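Local coordinates for protein esterase E25 (Uncultured bacterium, PDB 4Q05) that probably hydrolyses carboxylic esters, as a dimerising member of the GTSAG motif subfamily of bacterial hormone-sensitive lipases, at residues 226-240 against 282-296. Residues are numbered along the deposited sequence; the frame is centred on the assembly and turned at random.
Sequences LPGALFLGTPGADMS and SPLYGDLHGFPPTFL
L230 and L232 lie on one face of a parallel strand pair with T294 and L296, while F231 and F295 share the other. Three backbone bonds join the strands: L230 N to P293 O, F295 N to L230 O, and L232 N to F295 O, the last short at 2.7 Å and almost straight at 175°. On the leucine face, L230 CD1 comes within 3.4 Å of F291 CD2, its side chain nearly perpendicular to that of F291, and L230 CG rests 3.8 Å from P292 CG. T294 sits between the two leucines: its methyl CG2 meets L232 CD1 at 3.6 Å, while OG1, held beside its own backbone N, is turned back to donate to P292 O. Across the sheet, the F231 and F295 rings touch through their CD1 atoms, their planes inclined by 33°.

Beyond the corner at G233 and T234, the chain meets 282-296 again at its beginning. A237 O accepts from L284 N, and the CB atoms of A237 and L284 touch at 3.9 Å. M239 N donates to S282 OG at 2.8 Å, and that hydroxyl also hydrogen-bonds to L276 O. In D238, CG stands anti to the backbone N (chi1 -177°), bringing OD2 within 2.6 Å of Y285 OH in a weak hydrogen bond; R310 forms a salt bridge to that same oxygen. D238 OD1 accepts from S240 N, which makes an Asx turn, and also from S240 OG, so the carboxylate is gripped at both oxygens.

Helices 206-221 and 305-317 both touch P235 and L288, and helix 342-358 packs on the phenylalanine side. T234 OG1, at the corner, hydrogen-bonds to D302 and H332. Strands 229-235 and 294-299 are thus adjacent parallel members of the mixed eight-stranded sheet, flanked by helices as in the alpha/beta hydrolase fold.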
ATOM      1  N   LEU A 226       2.685 -27.021  -2.454  1.00 32.59           N
ATOM      2  CA  LEU A 226       3.121 -25.624  -2.345  1.00 28.08           C
ATOM      3  C   LEU A 226       3.485 -25.269  -0.920  1.00 27.82           C
ATOM      4  O   LEU A 226       3.026 -25.911   0.016  1.00 30.05           O
ATOM      5  CB  LEU A 226       2.009 -24.687  -2.803  1.00 30.70           C
ATOM      6  CG  LEU A 226       1.434 -24.965  -4.189  1.00 33.90           C
ATOM      7  CD1 LEU A 226       0.316 -23.974  -4.490  1.00 35.26           C
ATOM      8  CD2 LEU A 226       2.527 -24.869  -5.225  1.00 33.30           C
ATOM      9  N   PRO A 227       4.307 -24.226  -0.741  1.00 30.64           N
ATOM     10  CA  PRO A 227       4.589 -23.768   0.625  1.00 29.31           C
ATOM     11  C   PRO A 227       3.299 -23.345   1.326  1.00 30.55           C
ATOM     12  O   PRO A 227       2.319 -23.017   0.655  1.00 26.76           O
ATOM     13  CB  PRO A 227       5.488 -22.540   0.406  1.00 28.11           C
ATOM     14  CG  PRO A 227       6.090 -22.730  -0.927  1.00 30.59           C
ATOM     15  CD  PRO A 227       5.031 -23.433  -1.748  1.00 33.46           C
ATOM     16  N   GLY A 228       3.301 -23.359   2.655  1.00 26.99           N
ATOM     17  CA  GLY A 228       2.158 -22.908   3.423  1.00 30.57           C
ATOM     18  C   GLY A 228       1.959 -21.399   3.360  1.00 30.88           C
ATOM     19  O   GLY A 228       0.862 -20.902   3.607  1.00 30.61           O
ATOM     20  N   ALA A 229       3.018 -20.666   3.039  1.00 27.12           N
ATOM     21  CA  ALA A 229       2.942 -19.202   2.980  1.00 27.92           C
ATOM     22  C   ALA A 229       4.098 -18.639   2.163  1.00 30.69           C
ATOM     23  O   ALA A 229       5.159 -19.260   2.078  1.00 28.28           O
ATOM     24  CB  ALA A 229       2.977 -18.615   4.381  1.00 26.00           C
ATOM     25  N   LEU A 230       3.897 -17.467   1.564  1.00 25.42           N
ATOM     26  CA  LEU A 230       4.978 -16.805   0.846  1.00 23.76           C
ATOM     27  C   LEU A 230       5.234 -15.463   1.479  1.00 26.93           C
ATOM     28  O   LEU A 230       4.311 -14.831   1.986  1.00 24.89           O
ATOM     29  CB  LEU A 230       4.601 -16.564  -0.611  1.00 23.74           C
ATOM     30  CG  LEU A 230       4.205 -17.767  -1.448  1.00 26.04           C
ATOM     31  CD1 LEU A 230       4.011 -17.299  -2.886  1.00 27.19           C
ATOM     32  CD2 LEU A 230       5.267 -18.863  -1.361  1.00 25.13           C
ATOM     33  N   PHE A 231       6.490 -15.040   1.448  1.00 23.12           N
ATOM     34  CA  PHE A 231       6.872 -13.688   1.824  1.00 22.40           C
ATOM     35  C   PHE A 231       7.459 -12.995   0.600  1.00 25.95           C
ATOM     36  O   PHE A 231       8.432 -13.481   0.017  1.00 24.75           O
ATOM     37  CB  PHE A 231       7.917 -13.742   2.936  1.00 26.84           C
ATOM     38  CG  PHE A 231       8.496 -12.412   3.276  1.00 23.47           C
ATOM     39  CD1 PHE A 231       7.760 -11.498   4.006  1.00 23.02           C
ATOM     40  CD2 PHE A 231       9.771 -12.065   2.851  1.00 23.22           C
ATOM     41  CE1 PHE A 231       8.292 -10.256   4.323  1.00 28.69           C
ATOM     42  CE2 PHE A 231      10.312 -10.845   3.163  1.00 22.21           C
ATOM     43  CZ  PHE A 231       9.573  -9.930   3.903  1.00 26.13           C
ATOM     44  N   LEU A 232       6.851 -11.883   0.188  1.00 23.40           N
ATOM     45  CA  LEU A 232       7.375 -11.102  -0.928  1.00 24.12           C
ATOM     46  C   LEU A 232       7.645  -9.663  -0.495  1.00 27.91           C
ATOM     47  O   LEU A 232       6.739  -8.813  -0.489  1.00 22.47           O
ATOM     48  CB  LEU A 232       6.400 -11.109  -2.099  1.00 22.24           C
ATOM     49  CG  LEU A 232       5.988 -12.483  -2.624  1.00 25.91           C
ATOM     50  CD1 LEU A 232       4.967 -12.307  -3.729  1.00 21.97           C
ATOM     51  CD2 LEU A 232       7.207 -13.245  -3.144  1.00 20.74           C
ATOM     52  N   GLY A 233       8.870  -9.377  -0.107  1.00 24.49           N
ATOM     53  CA  GLY A 233       9.278  -8.059   0.251  1.00 23.48           C
ATOM     54  C   GLY A 233       9.814  -7.400  -0.978  1.00 26.23           C
ATOM     55  O   GLY A 233      10.592  -8.007  -1.648  1.00 27.53           O
ATOM     56  N   THR A 234       9.350  -6.194  -1.251  1.00 22.51           N
ATOM     57  CA  THR A 234       9.730  -5.388  -2.396  1.00 23.91           C
ATOM     58  C   THR A 234      10.108  -6.248  -3.627  1.00 23.50           C
ATOM     59  O   THR A 234      11.195  -6.219  -4.100  1.00 24.70           O
ATOM     60  CB  THR A 234      10.799  -4.342  -2.015  1.00 27.57           C
ATOM     61  OG1 THR A 234      11.082  -3.508  -3.112  1.00 24.54           O
ATOM     62  CG2 THR A 234      12.056  -4.989  -1.536  1.00 23.20           C
ATOM     63  N   PRO A 235       9.080  -7.087  -4.072  1.00 24.15           N
ATOM     64  CA  PRO A 235       9.494  -8.070  -5.076  1.00 22.15           C
ATOM     65  C   PRO A 235       9.836  -7.479  -6.433  1.00 24.75           C
ATOM     66  O   PRO A 235       9.260  -6.507  -6.823  1.00 22.84           O
ATOM     67  CB  PRO A 235       8.287  -8.971  -5.193  1.00 22.48           C
ATOM     68  CG  PRO A 235       7.150  -8.113  -4.939  1.00 20.02           C
ATOM     69  CD  PRO A 235       7.583  -7.355  -3.791  1.00 21.49           C
ATOM     70  N   GLY A 236      10.789  -8.076  -7.117  1.00 23.76           N
ATOM     71  CA  GLY A 236      11.123  -7.674  -8.455  1.00 22.62           C
ATOM     72  C   GLY A 236      10.161  -8.374  -9.377  1.00 27.04           C
ATOM     73  O   GLY A 236      10.551  -9.203 -10.166  1.00 24.02           O
ATOM     74  N   ALA A 237       8.888  -8.061  -9.207  1.00 20.97           N
ATOM     75  CA  ALA A 237       7.820  -8.798  -9.877  1.00 23.78           C
ATOM     76  C   ALA A 237       7.664  -8.415 -11.351  1.00 19.86           C
ATOM     77  O   ALA A 237       7.295  -9.239 -12.183  1.00 24.61           O
ATOM     78  CB  ALA A 237       6.497  -8.605  -9.128  1.00 22.37           C
ATOM     79  N   ASP A 238       7.933  -7.156 -11.666  1.00 24.45           N
ATOM     80  CA  ASP A 238       7.950  -6.694 -13.061  1.00 26.70           C
ATOM     81  C   ASP A 238       9.221  -5.907 -13.296  1.00 22.06           C
ATOM     82  O   ASP A 238       9.361  -4.791 -12.794  1.00 27.20           O
ATOM     83  CB  ASP A 238       6.731  -5.809 -13.351  1.00 25.61           C
ATOM     84  CG  ASP A 238       6.659  -5.352 -14.802  1.00 29.21           C
ATOM     85  OD1 ASP A 238       7.635  -5.565 -15.563  1.00 25.51           O
ATOM     86  OD2 ASP A 238       5.616  -4.766 -15.176  1.00 24.97           O
ATOM     87  N   MET A 239      10.156  -6.486 -14.046  1.00 24.47           N
ATOM     88  CA  MET A 239      11.448  -5.828 -14.244  1.00 21.02           C
ATOM     89  C   MET A 239      11.568  -5.079 -15.569  1.00 26.83           C
ATOM     90  O   MET A 239      12.634  -4.573 -15.887  1.00 23.26           O
ATOM     91  CB  MET A 239      12.608  -6.808 -14.077  1.00 24.43           C
ATOM     92  CG  MET A 239      12.623  -7.528 -12.716  1.00 27.59           C
ATOM     93  SD  MET A 239      12.401  -6.412 -11.297  1.00 29.03           S
ATOM     94  CE  MET A 239      13.731  -5.228 -11.547  1.00 23.05           C
ATOM     95  N   SER A 240      10.490  -5.023 -16.347  1.00 23.60           N
ATOM     96  CA  SER A 240      10.420  -4.029 -17.408  1.00 26.28           C
ATOM     97  C   SER A 240      10.245  -2.718 -16.679  1.00 28.36           C
ATOM     98  O   SER A 240       9.932  -2.715 -15.489  1.00 27.39           O
ATOM     99  CB  SER A 240       9.236  -4.280 -18.350  1.00 25.89           C
ATOM    100  OG  SER A 240       8.000  -4.102 -17.682  1.00 26.71           O
ATOM    101  N   SER A 282       9.609 -11.600 -15.502  1.00 23.48           N
ATOM    102  CA  SER A 282       8.774 -10.740 -14.665  1.00 24.01           C
ATOM    103  C   SER A 282       7.520 -11.519 -14.331  1.00 26.11           C
ATOM    104  O   SER A 282       6.533 -11.450 -15.060  1.00 25.06           O
ATOM    105  CB  SER A 282       8.411  -9.477 -15.430  1.00 25.89           C
ATOM    106  OG  SER A 282       9.568  -8.688 -15.665  1.00 24.18           O
ATOM    107  N   PRO A 283       7.580 -12.315 -13.256  1.00 23.22           N
ATOM    108  CA  PRO A 283       6.536 -13.284 -12.912  1.00 23.98           C
ATOM    109  C   PRO A 283       5.153 -12.662 -12.659  1.00 23.93           C
ATOM    110  O   PRO A 283       4.165 -13.396 -12.687  1.00 24.33           O
ATOM    111  CB  PRO A 283       7.062 -13.934 -11.623  1.00 24.00           C
ATOM    112  CG  PRO A 283       8.489 -13.650 -11.576  1.00 29.92           C
ATOM    113  CD  PRO A 283       8.747 -12.399 -12.361  1.00 28.01           C
ATOM    114  N   LEU A 284       5.085 -11.360 -12.397  1.00 25.54           N
ATOM    115  CA  LEU A 284       3.799 -10.676 -12.254  1.00 22.99           C
ATOM    116  C   LEU A 284       2.914 -10.947 -13.474  1.00 29.25           C
ATOM    117  O   LEU A 284       1.687 -10.989 -13.370  1.00 26.85           O
ATOM    118  CB  LEU A 284       4.005  -9.167 -12.110  1.00 21.45           C
ATOM    119  CG  LEU A 284       2.738  -8.311 -12.050  1.00 27.85           C
ATOM    120  CD1 LEU A 284       1.821  -8.803 -10.914  1.00 22.18           C
ATOM    121  CD2 LEU A 284       3.097  -6.854 -11.857  1.00 24.45           C
ATOM    122  N   TYR A 285       3.546 -11.115 -14.633  1.00 28.14           N
ATOM    123  CA  TYR A 285       2.812 -11.354 -15.875  1.00 28.62           C
ATOM    124  C   TYR A 285       2.295 -12.771 -15.991  1.00 30.69           C
ATOM    125  O   TYR A 285       1.472 -13.071 -16.860  1.00 34.04           O
ATOM    126  CB  TYR A 285       3.661 -10.989 -17.099  1.00 29.79           C
ATOM    127  CG  TYR A 285       3.855  -9.508 -17.182  1.00 28.73           C
ATOM    128  CD1 TYR A 285       2.802  -8.684 -17.532  1.00 29.61           C
ATOM    129  CD2 TYR A 285       5.068  -8.924 -16.857  1.00 25.79           C
ATOM    130  CE1 TYR A 285       2.952  -7.327 -17.582  1.00 30.09           C
ATOM    131  CE2 TYR A 285       5.231  -7.558 -16.899  1.00 24.75           C
ATOM    132  CZ  TYR A 285       4.170  -6.768 -17.264  1.00 30.23           C
ATOM    133  OH  TYR A 285       4.310  -5.409 -17.309  1.00 28.09           O
ATOM    134  N   GLY A 286       2.776 -13.648 -15.121  1.00 27.46           N
ATOM    135  CA  GLY A 286       2.312 -15.021 -15.143  1.00 29.35           C
ATOM    136  C   GLY A 286       1.051 -15.170 -14.315  1.00 31.66           C
ATOM    137  O   GLY A 286       0.561 -14.204 -13.718  1.00 27.57           O
ATOM    138  N   ASP A 287       0.541 -16.392 -14.264  1.00 30.62           N
ATOM    139  CA  ASP A 287      -0.667 -16.712 -13.518  1.00 31.24           C
ATOM    140  C   ASP A 287      -0.363 -16.766 -12.027  1.00 31.65           C
ATOM    141  O   ASP A 287       0.618 -17.375 -11.617  1.00 29.66           O
ATOM    142  CB  ASP A 287      -1.197 -18.074 -13.965  1.00 37.10           C
ATOM    143  CG  ASP A 287      -2.665 -18.294 -13.593  1.00 37.89           C
ATOM    144  OD1 ASP A 287      -3.218 -17.530 -12.767  1.00 35.51           O
ATOM    145  OD2 ASP A 287      -3.261 -19.246 -14.138  1.00 44.72           O
ATOM    146  N   LEU A 288      -1.210 -16.134 -11.218  1.00 28.67           N
ATOM    147  CA  LEU A 288      -1.032 -16.148  -9.768  1.00 27.19           C
ATOM    148  C   LEU A 288      -2.139 -16.921  -9.054  1.00 29.38           C
ATOM    149  O   LEU A 288      -2.154 -17.003  -7.826  1.00 28.50           O
ATOM    150  CB  LEU A 288      -0.948 -14.719  -9.225  1.00 26.18           C
ATOM    151  CG  LEU A 288       0.178 -13.871  -9.821  1.00 25.54           C
ATOM    152  CD1 LEU A 288       0.275 -12.518  -9.120  1.00 20.93           C
ATOM    153  CD2 LEU A 288       1.492 -14.608  -9.714  1.00 27.41           C
ATOM    154  N   HIS A 289      -3.069 -17.498  -9.809  1.00 28.21           N
ATOM    155  CA  HIS A 289      -4.069 -18.352  -9.187  1.00 25.71           C
ATOM    156  C   HIS A 289      -3.397 -19.533  -8.500  1.00 31.03           C
ATOM    157  O   HIS A 289      -2.409 -20.067  -8.992  1.00 28.63           O
ATOM    158  CB  HIS A 289      -5.088 -18.872 -10.206  1.00 27.18           C
ATOM    159  CG  HIS A 289      -6.010 -17.821 -10.740  1.00 31.38           C
ATOM    160  ND1 HIS A 289      -5.689 -17.030 -11.825  1.00 27.26           N
ATOM    161  CD2 HIS A 289      -7.252 -17.441 -10.350  1.00 28.70           C
ATOM    162  CE1 HIS A 289      -6.692 -16.208 -12.077  1.00 29.00           C
ATOM    163  NE2 HIS A 289      -7.649 -16.433 -11.194  1.00 29.76           N
ATOM    164  N   GLY A 290      -3.940 -19.945  -7.361  1.00 25.42           N
ATOM    165  CA  GLY A 290      -3.386 -21.079  -6.648  1.00 27.39           C
ATOM    166  C   GLY A 290      -2.258 -20.725  -5.705  1.00 29.80           C
ATOM    167  O   GLY A 290      -1.768 -21.585  -4.977  1.00 27.33           O
ATOM    168  N   PHE A 291      -1.829 -19.467  -5.699  1.00 27.31           N
ATOM    169  CA  PHE A 291      -0.750 -19.083  -4.785  1.00 26.64           C
ATOM    170  C   PHE A 291      -1.141 -19.307  -3.327  1.00 27.98           C
ATOM    171  O   PHE A 291      -2.292 -19.126  -2.945  1.00 27.64           O
ATOM    172  CB  PHE A 291      -0.301 -17.627  -5.016  1.00 25.27           C
ATOM    173  CG  PHE A 291       0.882 -17.497  -5.949  1.00 29.30           C
ATOM    174  CD1 PHE A 291       0.858 -18.079  -7.211  1.00 28.41           C
ATOM    175  CD2 PHE A 291       2.017 -16.805  -5.558  1.00 24.08           C
ATOM    176  CE1 PHE A 291       1.947 -17.967  -8.068  1.00 29.51           C
ATOM    177  CE2 PHE A 291       3.103 -16.683  -6.405  1.00 25.72           C
ATOM    178  CZ  PHE A 291       3.069 -17.262  -7.670  1.00 26.46           C
ATOM    179  N   PRO A 292      -0.167 -19.709  -2.507  1.00 27.38           N
ATOM    180  CA  PRO A 292      -0.355 -19.805  -1.061  1.00 27.34           C
ATOM    181  C   PRO A 292      -0.617 -18.401  -0.506  1.00 25.06           C
ATOM    182  O   PRO A 292      -0.374 -17.430  -1.216  1.00 24.78           O
ATOM    183  CB  PRO A 292       1.020 -20.282  -0.556  1.00 27.65           C
ATOM    184  CG  PRO A 292       1.793 -20.687  -1.757  1.00 29.17           C
ATOM    185  CD  PRO A 292       1.234 -19.912  -2.906  1.00 27.87           C
ATOM    186  N   PRO A 293      -1.082 -18.297   0.745  1.00 25.24           N
ATOM    187  CA  PRO A 293      -1.221 -16.970   1.357  1.00 25.54           C
ATOM    188  C   PRO A 293       0.094 -16.226   1.271  1.00 28.48           C
ATOM    189  O   PRO A 293       1.144 -16.802   1.568  1.00 25.85           O
ATOM    190  CB  PRO A 293      -1.551 -17.296   2.817  1.00 26.67           C
ATOM    191  CG  PRO A 293      -2.294 -18.610   2.727  1.00 28.84           C
ATOM    192  CD  PRO A 293      -1.601 -19.369   1.618  1.00 28.06           C
ATOM    193  N   THR A 294       0.029 -14.959   0.882  1.00 24.21           N
ATOM    194  CA  THR A 294       1.222 -14.172   0.615  1.00 26.52           C
ATOM    195  C   THR A 294       1.247 -12.877   1.441  1.00 25.79           C
ATOM    196  O   THR A 294       0.231 -12.199   1.604  1.00 23.81           O
ATOM    197  CB  THR A 294       1.313 -13.861  -0.887  1.00 24.40           C
ATOM    198  OG1 THR A 294       1.417 -15.093  -1.606  1.00 23.77           O
ATOM    199  CG2 THR A 294       2.526 -12.976  -1.223  1.00 21.37           C
ATOM    200  N   PHE A 295       2.428 -12.560   1.954  1.00 24.07           N
ATOM    201  CA  PHE A 295       2.660 -11.395   2.792  1.00 24.89           C
ATOM    202  C   PHE A 295       3.580 -10.497   1.982  1.00 22.80           C
ATOM    203  O   PHE A 295       4.651 -10.943   1.539  1.00 23.11           O
ATOM    204  CB  PHE A 295       3.335 -11.867   4.086  1.00 22.10           C
ATOM    205  CG  PHE A 295       3.614 -10.777   5.106  1.00 27.79           C
ATOM    206  CD1 PHE A 295       4.636  -9.860   4.912  1.00 24.35           C
ATOM    207  CD2 PHE A 295       2.902 -10.733   6.296  1.00 26.68           C
ATOM    208  CE1 PHE A 295       4.908  -8.892   5.869  1.00 26.76           C
ATOM    209  CE2 PHE A 295       3.181  -9.779   7.261  1.00 25.98           C
ATOM    210  CZ  PHE A 295       4.181  -8.857   7.045  1.00 25.22           C
ATOM    211  N   LEU A 296       3.176  -9.247   1.763  1.00 20.97           N
ATOM    212  CA  LEU A 296       3.982  -8.333   0.950  1.00 21.91           C
ATOM    213  C   LEU A 296       4.278  -7.048   1.702  1.00 22.87           C
ATOM    214  O   LEU A 296       3.451  -6.557   2.449  1.00 22.65           O
ATOM    215  CB  LEU A 296       3.277  -7.969  -0.363  1.00 18.59           C
ATOM    216  CG  LEU A 296       2.836  -9.127  -1.262  1.00 21.38           C
ATOM    217  CD1 LEU A 296       1.365  -9.448  -0.995  1.00 21.37           C
ATOM    218  CD2 LEU A 296       3.055  -8.755  -2.734  1.00 20.43           C
TER